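Local coordinates for putative exported protein (Bacteroides fragilis, PDB 4RAA) that is of unknown function but folds as a six-bladed beta-propeller of the YWTD superfamily and is probably exported from the cytoplasm, at residues 38-43 / 62-67; 33-38 / 70-75; 156-161 / 199-204; 170-175 / 212-217. All blocks are in the same frame, centred on the assembly; numbering follows the deposited sequence.

Interaction 1 of 4, residues 38-43 / 62-67; sequences CLVKNV and NLYVFN
Tyr64 and Phe66 both reach the passing chain at 38-43 with CG turned away from their own carbonyl carbon and lying beside the backbone N (chi1 -65° and -76°). Being two residues apart on strand 62-67, they leave the same face of it, and this shared torsion brings two rings in succession against Cys38, Leu39 and Val40. Tyr64 reaches farther. Its hydroxyl donates to Leu39 O, with Tyr64 OH 2.9 Å from that oxygen, and approaches at a C=O...donor angle of 142°, tilted out of the carbonyl plane. A tyrosine suits the position because its length satisfies a loop carbonyl while its ring remains in the apolar layer. On that ring, CE1 lies 3.8 Å from Cys38 CA, whereas CE2 lies 3.7 Å from Val40 CG2; the valine branch and the tyrosine run past each other in opposite directions. The same methyl, Val40 CG2, is 4.2 Å from Phe66 CZ, so one branched residue serves both aromatics. Phe66 CZ also meets Cys38 CB at 4.1 Å, and the sulfur completes an oblique sulfur-aromatic contact, with Cys38 SG 5.2 Å from the centroid of the Phe66 ring. With no regular strand here to pair its backbone, the loop relies on side chains: Asn352 bonds to Cys38 O and Val40 N, while Asp57 accepts from the backbone N atoms of Lys41 and Asn42. The arrangement is that of a linker between propeller blades, packed along one face of a blade strand on its way from strand 25-31 to strand 45-49.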
loop_
_atom_site.group_PDB
_atom_site.type_symbol
_atom_site.label_atom_id
_atom_site.label_comp_id
_atom_site.label_asym_id
_atom_site.label_seq_id
_atom_site.Cartn_x
_atom_site.Cartn_y
_atom_site.Cartn_z
ATOM N N CYS A 38 4.056 8.330 28.450
ATOM C CA CYS A 38 2.647 7.984 28.198
ATOM C C CYS A 38 1.628 8.970 28.768
ATOM O O CYS A 38 0.633 8.572 29.387
ATOM C CB CYS A 38 2.379 6.566 28.719
ATOM S SG CYS A 38 2.398 6.402 30.519
ATOM N N LEU A 39 1.861 10.258 28.533
ATOM C CA LEU A 39 0.913 11.308 28.959
ATOM C C LEU A 39 -0.299 11.261 28.013
ATOM O O LEU A 39 -0.125 11.160 26.802
ATOM C CB LEU A 39 1.574 12.687 28.957
ATOM C CG LEU A 39 2.652 12.882 30.035
ATOM C CD1 LEU A 39 3.567 14.053 29.716
ATOM C CD2 LEU A 39 2.046 13.060 31.424
ATOM N N VAL A 40 -1.504 11.310 28.577
ATOM C CA VAL A 40 -2.754 11.213 27.829
ATOM C C VAL A 40 -3.639 12.423 28.111
ATOM O O VAL A 40 -3.932 12.689 29.265
ATOM C CB VAL A 40 -3.538 9.931 28.236
ATOM C CG1 VAL A 40 -4.884 9.844 27.508
ATOM C CG2 VAL A 40 -2.711 8.677 27.961
ATOM N N LYS A 41 -4.080 13.120 27.056
ATOM C CA LYS A 41 -5.018 14.262 27.153
ATOM C C LYS A 41 -6.468 13.795 27.036
ATOM O O LYS A 41 -7.325 14.220 27.795
ATOM C CB LYS A 41 -4.730 15.310 26.055
ATOM C CG LYS A 41 -5.803 16.389 25.886
ATOM C CD LYS A 41 -5.354 17.530 24.991
ATOM C CE LYS A 41 -6.518 18.475 24.718
ATOM N NZ LYS A 41 -6.078 19.738 24.066
ATOM N N ASN A 42 -6.721 12.937 26.058
ATOM C CA ASN A 42 -8.050 12.449 25.716
ATOM C C ASN A 42 -8.002 10.932 25.504
ATOM O O ASN A 42 -6.993 10.425 25.031
ATOM C CB ASN A 42 -8.434 13.213 24.436
ATOM C CG ASN A 42 -9.769 12.805 23.851
ATOM O OD1 ASN A 42 -9.850 11.855 23.069
ATOM N ND2 ASN A 42 -10.811 13.582 24.156
ATOM N N VAL A 43 -9.049 10.210 25.901
ATOM C CA VAL A 43 -9.145 8.757 25.624
ATOM C C VAL A 43 -10.255 8.678 24.583
ATOM O O VAL A 43 -11.426 8.452 24.913
ATOM C CB VAL A 43 -9.403 7.876 26.875
ATOM C CG1 VAL A 43 -9.562 6.401 26.502
ATOM C CG2 VAL A 43 -8.254 8.022 27.862
ATOM N N ASN A 62 -1.632 10.197 19.624
ATOM C CA ASN A 62 -0.686 9.166 20.077
ATOM C C ASN A 62 -1.475 7.882 20.301
ATOM O O ASN A 62 -2.557 7.929 20.884
ATOM C CB ASN A 62 -0.030 9.583 21.396
ATOM C CG ASN A 62 0.825 10.828 21.258
ATOM O OD1 ASN A 62 1.705 10.890 20.405
ATOM N ND2 ASN A 62 0.591 11.815 22.108
ATOM N N LEU A 63 -0.951 6.749 19.835
ATOM C CA LEU A 63 -1.593 5.448 20.023
ATOM C C LEU A 63 -0.779 4.729 21.087
ATOM O O LEU A 63 0.399 4.470 20.866
ATOM C CB LEU A 63 -1.613 4.663 18.707
ATOM C CG LEU A 63 -2.268 3.280 18.679
ATOM C CD1 LEU A 63 -3.723 3.356 19.107
ATOM C CD2 LEU A 63 -2.173 2.660 17.288
ATOM N N TYR A 64 -1.400 4.422 22.229
ATOM C CA TYR A 64 -0.731 3.762 23.360
ATOM C C TYR A 64 -1.241 2.365 23.669
ATOM O O TYR A 64 -2.369 2.017 23.302
ATOM C CB TYR A 64 -0.943 4.570 24.629
ATOM C CG TYR A 64 -0.324 5.927 24.637
ATOM C CD1 TYR A 64 1.052 6.082 24.498
ATOM C CD2 TYR A 64 -1.093 7.063 24.888
ATOM C CE1 TYR A 64 1.643 7.342 24.543
ATOM C CE2 TYR A 64 -0.509 8.326 24.955
ATOM C CZ TYR A 64 0.853 8.459 24.775
ATOM O OH TYR A 64 1.416 9.707 24.834
ATOM N N VAL A 65 -0.398 1.582 24.353
ATOM C CA VAL A 65 -0.767 0.255 24.855
ATOM C C VAL A 65 -0.592 0.282 26.372
ATOM O O VAL A 65 0.489 0.597 26.884
ATOM C CB VAL A 65 0.061 -0.894 24.255
ATOM C CG1 VAL A 65 -0.429 -2.245 24.781
ATOM C CG2 VAL A 65 -0.033 -0.869 22.731
ATOM N N PHE A 66 -1.690 0.001 27.064
ATOM C CA PHE A 66 -1.737 -0.127 28.501
ATOM C C PHE A 66 -2.149 -1.557 28.838
ATOM O O PHE A 66 -2.680 -2.293 27.998
ATOM C CB PHE A 66 -2.725 0.861 29.109
ATOM C CG PHE A 66 -2.220 2.268 29.167
ATOM C CD1 PHE A 66 -2.349 3.117 28.073
ATOM C CD2 PHE A 66 -1.630 2.762 30.335
ATOM C CE1 PHE A 66 -1.900 4.434 28.138
ATOM C CE2 PHE A 66 -1.182 4.080 30.410
ATOM C CZ PHE A 66 -1.314 4.917 29.306
ATOM N N ASN A 67 -1.909 -1.916 30.090
ATOM C CA ASN A 67 -2.194 -3.231 30.640
ATOM C C ASN A 67 -3.561 -3.193 31.339
ATOM O O ASN A 67 -4.055 -2.110 31.668
ATOM C CB ASN A 67 -1.068 -3.533 31.639
ATOM C CG ASN A 67 -1.033 -4.961 32.117
ATOM O OD1 ASN A 67 -1.901 -5.790 31.814
ATOM N ND2 ASN A 67 -0.004 -5.255 32.888
#

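Interaction 2 of 4, residues 33-38 / 70-75; sequences QTKDSC and GAFVNQ
Gln33 OE1 accepts from Phe72 N in the shortest polar bond between the segments, 2.7 Å from OE1 to N; the N-H points almost straight at the oxygen (172°) and lies in the plane of the amide carbonyl. The glutamine reaches it with an extended chain, CG lying opposite the backbone N (chi1 -172°). Two residues before Phe72, Gly70 O accepts from Gln33 N at 2.8 Å, so backbone and side chain of a single residue hold the entry to strand 72-75. Gly70 itself has a positive phi, a conformation glycine adopts easily. Phe72 then projects into the bend of 33-38. Cys38 CB sits over one face of its ring, 3.4 Å from the centroid, as a CH-pi contact, and Asn74 N lies above the opposite face. Lys35 CE comes to the ring edge, 3.9 Å from Phe72 CD2, its aliphatic chain crossing the phenylalanine at about a right angle. Cys38 SG is steadied by Lys35 N, which donates to it over 3.5 Å. Farther along, a water donates to both Ser37 O and Gln75 OE1, while Gln75 NE2 bonds to Tyr86. Beyond Phe72, Val73 and Asn74 both face Val65, so the aromatic side chain enters the loop just ahead of a classic beta bulge in a propeller blade.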
loop_
_atom_site.group_PDB
_atom_site.type_symbol
_atom_site.label_atom_id
_atom_site.label_comp_id
_atom_site.label_asym_id
_atom_site.label_seq_id
_atom_site.Cartn_x
_atom_site.Cartn_y
_atom_site.Cartn_z
ATOM N N GLN A 33 -1.449 4.549 34.533
ATOM C CA GLN A 33 -0.100 4.933 34.991
ATOM C C GLN A 33 0.321 6.222 34.277
ATOM O O GLN A 33 0.021 6.400 33.093
ATOM C CB GLN A 33 0.896 3.803 34.690
ATOM C CG GLN A 33 2.297 3.972 35.266
ATOM C CD GLN A 33 3.282 2.902 34.796
ATOM O OE1 GLN A 33 2.987 2.083 33.924
ATOM N NE2 GLN A 33 4.478 2.926 35.367
ATOM N N THR A 34 1.013 7.103 34.995
ATOM C CA THR A 34 1.424 8.397 34.448
ATOM C C THR A 34 2.946 8.595 34.416
ATOM O O THR A 34 3.553 8.993 35.408
ATOM C CB THR A 34 0.743 9.542 35.217
ATOM O OG1 THR A 34 -0.668 9.282 35.309
ATOM C CG2 THR A 34 1.010 10.903 34.522
ATOM N N LYS A 35 3.543 8.286 33.265
ATOM C CA LYS A 35 4.962 8.509 32.990
ATOM C C LYS A 35 5.067 9.551 31.875
ATOM O O LYS A 35 4.091 9.782 31.137
ATOM C CB LYS A 35 5.653 7.214 32.538
ATOM C CG LYS A 35 5.816 6.163 33.626
ATOM C CD LYS A 35 6.795 5.059 33.239
ATOM C CE LYS A 35 6.294 4.209 32.084
ATOM N NZ LYS A 35 7.231 3.101 31.745
ATOM N N ASP A 36 6.250 10.166 31.758
ATOM C CA ASP A 36 6.551 11.128 30.678
ATOM C C ASP A 36 6.370 10.519 29.271
ATOM O O ASP A 36 5.971 11.224 28.341
ATOM C CB ASP A 36 7.972 11.697 30.826
ATOM C CG ASP A 36 8.115 12.663 32.023
ATOM O OD1 ASP A 36 7.277 12.650 32.950
ATOM O OD2 ASP A 36 9.088 13.443 32.029
ATOM N N SER A 37 6.647 9.217 29.138
ATOM C CA SER A 37 6.470 8.498 27.873
ATOM C C SER A 37 5.004 8.182 27.511
ATOM O O SER A 37 4.748 7.824 26.365
ATOM C CB SER A 37 7.308 7.203 27.848
ATOM O OG SER A 37 7.004 6.342 28.931
ATOM N N CYS A 38 4.056 8.330 28.450
ATOM C CA CYS A 38 2.647 7.984 28.198
ATOM C C CYS A 38 1.628 8.970 28.768
ATOM O O CYS A 38 0.633 8.572 29.387
ATOM C CB CYS A 38 2.379 6.566 28.719
ATOM S SG CYS A 38 2.398 6.402 30.519
ATOM N N GLY A 70 -3.572 -1.158 34.328
ATOM C CA GLY A 70 -3.314 0.274 34.120
ATOM C C GLY A 70 -1.861 0.658 33.860
ATOM O O GLY A 70 -1.560 1.845 33.720
ATOM N N ALA A 71 -0.964 -0.331 33.798
ATOM C CA ALA A 71 0.461 -0.098 33.553
ATOM C C ALA A 71 0.693 0.182 32.086
ATOM O O ALA A 71 0.031 -0.409 31.241
ATOM C CB ALA A 71 1.284 -1.311 33.964
ATOM N N PHE A 72 1.641 1.066 31.791
ATOM C CA PHE A 72 1.998 1.392 30.422
ATOM C C PHE A 72 2.917 0.290 29.890
ATOM O O PHE A 72 3.906 -0.053 30.545
ATOM C CB PHE A 72 2.694 2.753 30.359
ATOM C CG PHE A 72 3.150 3.144 28.975
ATOM C CD1 PHE A 72 2.229 3.261 27.931
ATOM C CD2 PHE A 72 4.492 3.429 28.716
ATOM C CE1 PHE A 72 2.637 3.625 26.652
ATOM C CE2 PHE A 72 4.903 3.800 27.441
ATOM C CZ PHE A 72 3.973 3.899 26.408
ATOM N N VAL A 73 2.589 -0.249 28.712
ATOM C CA VAL A 73 3.365 -1.317 28.069
ATOM C C VAL A 73 4.301 -0.705 27.040
ATOM O O VAL A 73 5.506 -0.918 27.117
ATOM C CB VAL A 73 2.471 -2.381 27.368
ATOM C CG1 VAL A 73 3.318 -3.463 26.677
ATOM C CG2 VAL A 73 1.508 -3.013 28.370
ATOM N N ASN A 74 3.741 0.017 26.067
ATOM C CA ASN A 74 4.521 0.618 24.971
ATOM C C ASN A 74 3.655 1.525 24.078
ATOM O O ASN A 74 2.425 1.435 24.131
ATOM C CB ASN A 74 5.132 -0.500 24.085
ATOM C CG ASN A 74 6.295 -0.025 23.234
ATOM O OD1 ASN A 74 6.826 1.074 23.426
ATOM N ND2 ASN A 74 6.707 -0.859 22.286
ATOM N N GLN A 75 4.293 2.412 23.301
ATOM C CA GLN A 75 3.599 3.244 22.295
ATOM C C GLN A 75 3.682 2.536 20.942
ATOM O O GLN A 75 4.713 1.942 20.620
ATOM C CB GLN A 75 4.205 4.650 22.162
ATOM C CG GLN A 75 3.385 5.548 21.223
ATOM C CD GLN A 75 3.816 6.995 21.158
ATOM O OE1 GLN A 75 4.689 7.442 21.910
ATOM N NE2 GLN A 75 3.178 7.754 20.265
HETATM O O HOH W 1 6.283 6.564 24.303
#

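Interaction 3 of 4, residues 156-161 / 199-204; sequences DFYFVV and YTPFDL
Tyr158 and Thr200 are the closest backbone pair, their CA atoms 7.5 Å apart, and no hydrogen bond joins the two segments. Segment 156-161 turns a corner at Tyr158 and continues as a strand; segment 199-204 makes a type I beta turn from Thr200 to Asp203. Thr200 CG2 stands over the centre of the Tyr158 ring, 3.4 Å from its centroid and 15° off the normal, a CH-pi contact in which the threonine crosses the tyrosine at about a right angle. Threonine suits the place because it sets a compact methyl, CG2, on the ring while OG1 takes the other branch (chi1 64°). The segments belong to different sheets of the propeller, so this is packing between blades rather than pairing within a sheet. Phe159 enters beside it, with CZ 3.7 Å from Tyr199 O, which lies at the edge of the ring and in its plane. At the outer end of Tyr158 the hydroxyl reaches the edge of another aromatic, OH lying 3.8 Å from Phe202 CD2. Pro201 CB packs over a face of the Phe202 ring, and Tyr257 OH bonds to Thr200 O and Asp203 O across the turn.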
loop_
_atom_site.group_PDB
_atom_site.type_symbol
_atom_site.label_atom_id
_atom_site.label_comp_id
_atom_site.label_asym_id
_atom_site.label_seq_id
_atom_site.Cartn_x
_atom_site.Cartn_y
_atom_site.Cartn_z
ATOM N N ASP A 156 -22.064 10.093 -2.844
ATOM C CA ASP A 156 -23.514 9.808 -2.726
ATOM C C ASP A 156 -23.871 8.642 -1.782
ATOM O O ASP A 156 -25.025 8.188 -1.760
ATOM C CB ASP A 156 -24.116 9.530 -4.120
ATOM C CG ASP A 156 -24.010 10.717 -5.067
ATOM O OD1 ASP A 156 -24.055 11.885 -4.613
ATOM O OD2 ASP A 156 -23.917 10.470 -6.289
ATOM N N PHE A 157 -22.895 8.155 -1.015
ATOM C CA PHE A 157 -23.106 7.079 -0.044
ATOM C C PHE A 157 -22.431 7.416 1.278
ATOM O O PHE A 157 -21.492 8.224 1.316
ATOM C CB PHE A 157 -22.568 5.760 -0.582
ATOM C CG PHE A 157 -23.342 5.216 -1.741
ATOM C CD1 PHE A 157 -23.010 5.569 -3.054
ATOM C CD2 PHE A 157 -24.393 4.318 -1.537
ATOM C CE1 PHE A 157 -23.720 5.042 -4.141
ATOM C CE2 PHE A 157 -25.110 3.789 -2.621
ATOM C CZ PHE A 157 -24.773 4.151 -3.925
ATOM N N TYR A 158 -22.921 6.803 2.354
ATOM C CA TYR A 158 -22.343 6.996 3.696
ATOM C C TYR A 158 -21.124 6.093 3.945
ATOM O O TYR A 158 -20.141 6.548 4.540
ATOM C CB TYR A 158 -23.392 6.801 4.799
ATOM C CG TYR A 158 -24.240 8.022 5.083
ATOM C CD1 TYR A 158 -23.685 9.130 5.714
ATOM C CD2 TYR A 158 -25.605 8.053 4.784
ATOM C CE1 TYR A 158 -24.446 10.255 5.996
ATOM C CE2 TYR A 158 -26.385 9.171 5.081
ATOM C CZ TYR A 158 -25.798 10.272 5.684
ATOM O OH TYR A 158 -26.542 11.393 5.980
ATOM N N PHE A 159 -21.196 4.834 3.491
ATOM C CA PHE A 159 -20.121 3.826 3.662
ATOM C C PHE A 159 -19.808 3.107 2.358
ATOM O O PHE A 159 -20.571 3.181 1.396
ATOM C CB PHE A 159 -20.524 2.767 4.693
ATOM C CG PHE A 159 -21.015 3.340 5.990
ATOM C CD1 PHE A 159 -20.128 3.628 7.023
ATOM C CD2 PHE A 159 -22.378 3.595 6.180
ATOM C CE1 PHE A 159 -20.585 4.168 8.215
ATOM C CE2 PHE A 159 -22.844 4.126 7.370
ATOM C CZ PHE A 159 -21.944 4.418 8.384
ATOM N N VAL A 160 -18.691 2.385 2.359
ATOM C CA VAL A 160 -18.240 1.610 1.193
ATOM C C VAL A 160 -17.473 0.361 1.634
ATOM O O VAL A 160 -16.679 0.426 2.562
ATOM C CB VAL A 160 -17.386 2.481 0.222
ATOM C CG1 VAL A 160 -16.127 3.020 0.886
ATOM C CG2 VAL A 160 -17.030 1.721 -1.055
ATOM N N VAL A 161 -17.716 -0.763 0.958
ATOM C CA VAL A 161 -17.036 -2.019 1.260
ATOM C C VAL A 161 -15.990 -2.268 0.182
ATOM O O VAL A 161 -16.319 -2.219 -1.000
ATOM C CB VAL A 161 -18.023 -3.189 1.349
ATOM C CG1 VAL A 161 -17.288 -4.501 1.650
ATOM C CG2 VAL A 161 -19.077 -2.888 2.415
ATOM N N TYR A 199 -24.079 3.387 11.512
ATOM C CA TYR A 199 -25.177 4.363 11.632
ATOM C C TYR A 199 -24.784 5.782 11.225
ATOM O O TYR A 199 -23.600 6.133 11.243
ATOM C CB TYR A 199 -25.749 4.361 13.053
ATOM C CG TYR A 199 -24.767 4.736 14.135
ATOM C CD1 TYR A 199 -23.949 3.778 14.734
ATOM C CD2 TYR A 199 -24.663 6.060 14.578
ATOM C CE1 TYR A 199 -23.046 4.132 15.737
ATOM C CE2 TYR A 199 -23.764 6.429 15.578
ATOM C CZ TYR A 199 -22.961 5.464 16.156
ATOM O OH TYR A 199 -22.089 5.841 17.139
ATOM N N THR A 200 -25.800 6.591 10.903
ATOM C CA THR A 200 -25.626 7.963 10.406
ATOM C C THR A 200 -26.280 8.993 11.326
ATOM O O THR A 200 -27.161 8.638 12.115
ATOM C CB THR A 200 -26.214 8.104 8.994
ATOM O OG1 THR A 200 -27.624 7.895 9.034
ATOM C CG2 THR A 200 -25.577 7.102 8.037
ATOM N N PRO A 201 -25.871 10.278 11.215
ATOM C CA PRO A 201 -26.458 11.265 12.132
ATOM C C PRO A 201 -27.925 11.624 11.936
ATOM O O PRO A 201 -28.498 12.161 12.885
ATOM C CB PRO A 201 -25.581 12.519 11.937
ATOM C CG PRO A 201 -24.479 12.125 11.010
ATOM C CD PRO A 201 -24.946 10.922 10.261
ATOM N N PHE A 202 -28.519 11.331 10.766
ATOM C CA PHE A 202 -29.917 11.728 10.454
ATOM C C PHE A 202 -30.832 10.542 10.151
ATOM O O PHE A 202 -31.749 10.639 9.327
ATOM C CB PHE A 202 -29.932 12.745 9.296
ATOM C CG PHE A 202 -28.877 13.809 9.421
ATOM C CD1 PHE A 202 -28.841 14.631 10.538
ATOM C CD2 PHE A 202 -27.905 13.982 8.435
ATOM C CE1 PHE A 202 -27.857 15.610 10.678
ATOM C CE2 PHE A 202 -26.921 14.958 8.566
ATOM C CZ PHE A 202 -26.896 15.774 9.688
ATOM N N ASP A 203 -30.601 9.443 10.865
ATOM C CA ASP A 203 -31.383 8.207 10.720
ATOM C C ASP A 203 -31.202 7.384 12.003
ATOM O O ASP A 203 -30.174 6.718 12.174
ATOM C CB ASP A 203 -30.920 7.436 9.464
ATOM C CG ASP A 203 -31.646 6.112 9.248
ATOM O OD1 ASP A 203 -32.614 5.786 9.958
ATOM O OD2 ASP A 203 -31.217 5.378 8.339
ATOM N N LEU A 204 -32.204 7.424 12.884
ATOM C CA LEU A 204 -32.166 6.703 14.166
ATOM C C LEU A 204 -32.367 5.208 13.952
ATOM O O LEU A 204 -33.379 4.630 14.359
ATOM C CB LEU A 204 -33.210 7.261 15.139
ATOM C CG LEU A 204 -32.974 8.695 15.595
ATOM C CD1 LEU A 204 -34.195 9.205 16.355
ATOM C CD2 LEU A 204 -31.701 8.812 16.435
#

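Interaction 4 of 4, residues 170-175 / 212-217; sequences DYKMNK and SEIVPA
Lys172 and Ile214 form the closer-packed part of this contact, and they do so with carbon alone. Ile214 CD1 lies 4.0 Å from Lys172 CB and also 4.0 Å from Lys172 CD, nestling into the bend of the lysine chain, which folds at chi2 (-61°) instead of extending. Both residues point toward each other from facing strands, with CA atoms 7.6 Å apart. Lysine suits the place because its methylenes serve as apolar packing while the ammonium is delivered to polar partners: Lys172 NZ makes a salt bridge to Asp170 OD2 at 3.2 Å, coming from above the carboxylate plane, and also bonds to Thr211 O. A carboxylate so close would probably favour the charged form of the lysine. Two residues apart on one strand, Asp170 and Lys172 leave its same face, which explains the pairing. Elsewhere the fit is looser. Met173, present as selenomethionine, brings CG only to 4.4 Å from Ile214 CG2, and it packs on Thr200 and Tyr207 as well. On the solvent side, at the exposed Ser212 and Glu213, CB points away from 170-175; Lys172 NZ passes 3.8 Å from Ser212 CA without bonding to that residue, while Glu213 OE1 turns instead to a salt bridge with Arg208. In the fold, 170-172 is part of the outermost strand of an antiparallel blade, hydrogen-bonded to strand 157-162, whereas Ile214 belongs to strand 213-222 of the adjoining sheet, with Tyr207 and Val209 of strand 203-210 beside it.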
loop_
_atom_site.group_PDB
_atom_site.type_symbol
_atom_site.label_atom_id
_atom_site.label_comp_id
_atom_site.label_asym_id
_atom_site.label_seq_id
_atom_site.Cartn_x
_atom_site.Cartn_y
_atom_site.Cartn_z
ATOM N N ASP A 170 -18.702 -2.754 -3.070
ATOM C CA ASP A 170 -20.047 -2.155 -3.117
ATOM C C ASP A 170 -20.169 -0.922 -2.223
ATOM O O ASP A 170 -19.535 -0.847 -1.174
ATOM C CB ASP A 170 -21.114 -3.196 -2.731
ATOM C CG ASP A 170 -22.550 -2.791 -3.138
ATOM O OD1 ASP A 170 -22.772 -1.845 -3.928
ATOM O OD2 ASP A 170 -23.484 -3.466 -2.677
ATOM N N TYR A 171 -20.978 0.035 -2.678
ATOM C CA TYR A 171 -21.272 1.262 -1.953
ATOM C C TYR A 171 -22.511 0.968 -1.114
ATOM O O TYR A 171 -23.456 0.343 -1.608
ATOM C CB TYR A 171 -21.563 2.421 -2.903
ATOM C CG TYR A 171 -20.486 2.730 -3.910
ATOM C CD1 TYR A 171 -20.442 2.063 -5.145
ATOM C CD2 TYR A 171 -19.520 3.712 -3.652
ATOM C CE1 TYR A 171 -19.452 2.351 -6.086
ATOM C CE2 TYR A 171 -18.528 4.014 -4.582
ATOM C CZ TYR A 171 -18.492 3.332 -5.794
ATOM O OH TYR A 171 -17.513 3.628 -6.714
ATOM N N LYS A 172 -22.518 1.460 0.129
ATOM C CA LYS A 172 -23.564 1.161 1.113
ATOM C C LYS A 172 -24.202 2.415 1.699
ATOM O O LYS A 172 -23.496 3.363 2.046
ATOM C CB LYS A 172 -22.942 0.356 2.267
ATOM C CG LYS A 172 -22.248 -0.956 1.884
ATOM C CD LYS A 172 -23.208 -1.951 1.236
ATOM C CE LYS A 172 -22.582 -3.321 1.036
ATOM N NZ LYS A 172 -23.524 -4.278 0.397
HETATM N N MSE A 173 -25.526 2.374 1.844
HETATM C CA MSE A 173 -26.361 3.445 2.419
HETATM C C MSE A 173 -26.365 4.762 1.683
HETATM O O MSE A 173 -25.390 5.511 1.720
HETATM C CB MSE A 173 -26.079 3.691 3.897
HETATM C CG MSE A 173 -26.834 2.625 4.670
HETATM SE SE MSE A 173 -26.039 2.519 6.439
HETATM C CE MSE A 173 -27.023 4.092 7.053
ATOM N N ASN A 174 -27.510 5.061 1.071
ATOM C CA ASN A 174 -27.725 6.280 0.304
ATOM C C ASN A 174 -27.669 7.531 1.203
ATOM O O ASN A 174 -28.289 7.541 2.265
ATOM C CB ASN A 174 -29.087 6.204 -0.397
ATOM C CG ASN A 174 -29.245 7.260 -1.459
ATOM O OD1 ASN A 174 -30.087 8.153 -1.339
ATOM N ND2 ASN A 174 -28.403 7.194 -2.494
ATOM N N LYS A 175 -26.915 8.546 0.768
ATOM C CA LYS A 175 -26.718 9.816 1.494
ATOM C C LYS A 175 -27.414 10.953 0.737
ATOM O O LYS A 175 -26.906 11.424 -0.288
ATOM C CB LYS A 175 -25.217 10.087 1.655
ATOM C CG LYS A 175 -24.825 11.408 2.328
ATOM C CD LYS A 175 -23.381 11.406 2.828
ATOM C CE LYS A 175 -22.367 11.390 1.698
ATOM N NZ LYS A 175 -20.955 11.100 2.082
ATOM N N SER A 212 -22.752 -8.096 1.176
ATOM C CA SER A 212 -23.977 -8.072 0.334
ATOM C C SER A 212 -25.263 -7.902 1.149
ATOM O O SER A 212 -26.291 -8.499 0.804
ATOM C CB SER A 212 -24.067 -9.359 -0.476
ATOM O OG SER A 212 -22.863 -9.578 -1.164
ATOM N N GLU A 213 -25.214 -7.071 2.200
ATOM C CA GLU A 213 -26.363 -6.847 3.091
ATOM C C GLU A 213 -26.396 -5.507 3.830
ATOM O O GLU A 213 -25.363 -5.022 4.285
ATOM C CB GLU A 213 -26.388 -7.914 4.199
ATOM C CG GLU A 213 -26.884 -9.289 3.802
ATOM C CD GLU A 213 -27.106 -10.212 4.994
ATOM O OE1 GLU A 213 -26.572 -9.941 6.098
ATOM O OE2 GLU A 213 -27.817 -11.227 4.819
ATOM N N ILE A 214 -27.601 -4.946 3.941
ATOM C CA ILE A 214 -27.905 -3.812 4.824
ATOM C C ILE A 214 -29.214 -4.250 5.461
ATOM O O ILE A 214 -30.241 -4.286 4.772
ATOM C CB ILE A 214 -28.072 -2.445 4.110
ATOM C CG1 ILE A 214 -26.761 -2.002 3.451
ATOM C CG2 ILE A 214 -28.557 -1.362 5.091
ATOM C CD1 ILE A 214 -25.631 -1.689 4.410
ATOM N N VAL A 215 -29.153 -4.627 6.743
ATOM C CA VAL A 215 -30.307 -5.129 7.495
ATOM C C VAL A 215 -30.379 -4.357 8.809
ATOM O O VAL A 215 -29.419 -4.403 9.579
ATOM C CB VAL A 215 -30.178 -6.654 7.764
ATOM C CG1 VAL A 215 -31.330 -7.172 8.632
ATOM C CG2 VAL A 215 -30.111 -7.415 6.438
ATOM N N PRO A 216 -31.508 -3.662 9.076
ATOM C CA PRO A 216 -31.588 -2.907 10.334
ATOM C C PRO A 216 -31.622 -3.850 11.536
ATOM O O PRO A 216 -32.234 -4.909 11.439
ATOM C CB PRO A 216 -32.901 -2.128 10.194
ATOM C CG PRO A 216 -33.740 -2.959 9.284
ATOM C CD PRO A 216 -32.784 -3.618 8.333
ATOM N N ALA A 217 -30.915 -3.480 12.608
ATOM C CA ALA A 217 -30.826 -4.245 13.863
ATOM C C ALA A 217 -31.523 -3.550 15.056
ATOM O O ALA A 217 -32.061 -4.229 15.928
ATOM C CB ALA A 217 -29.369 -4.522 14.192
#

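From the N terminus, the linker leaving strand 25-31 meets first strand 72-79 and then strand 62-67. Interaction 2 therefore closes the longer loop, 33-38 to 70-75, and interaction 1 lies within it; the two share Cys38, and their partner strands are neighbours joined by backbone bonds at Val65. Together they fasten the linker to the blade that follows it. On the opposite side of the chain's centre, interaction 3 closes the loop from 156-161 to 199-204 and interaction 4 that from 170-175 to 212-217, so the two cross. Their first segments lie on paired strands 157-162 and 168-174, their second on the sheet holding 195-200, 203-210 and 213-222, and the contacts tie these sheets together.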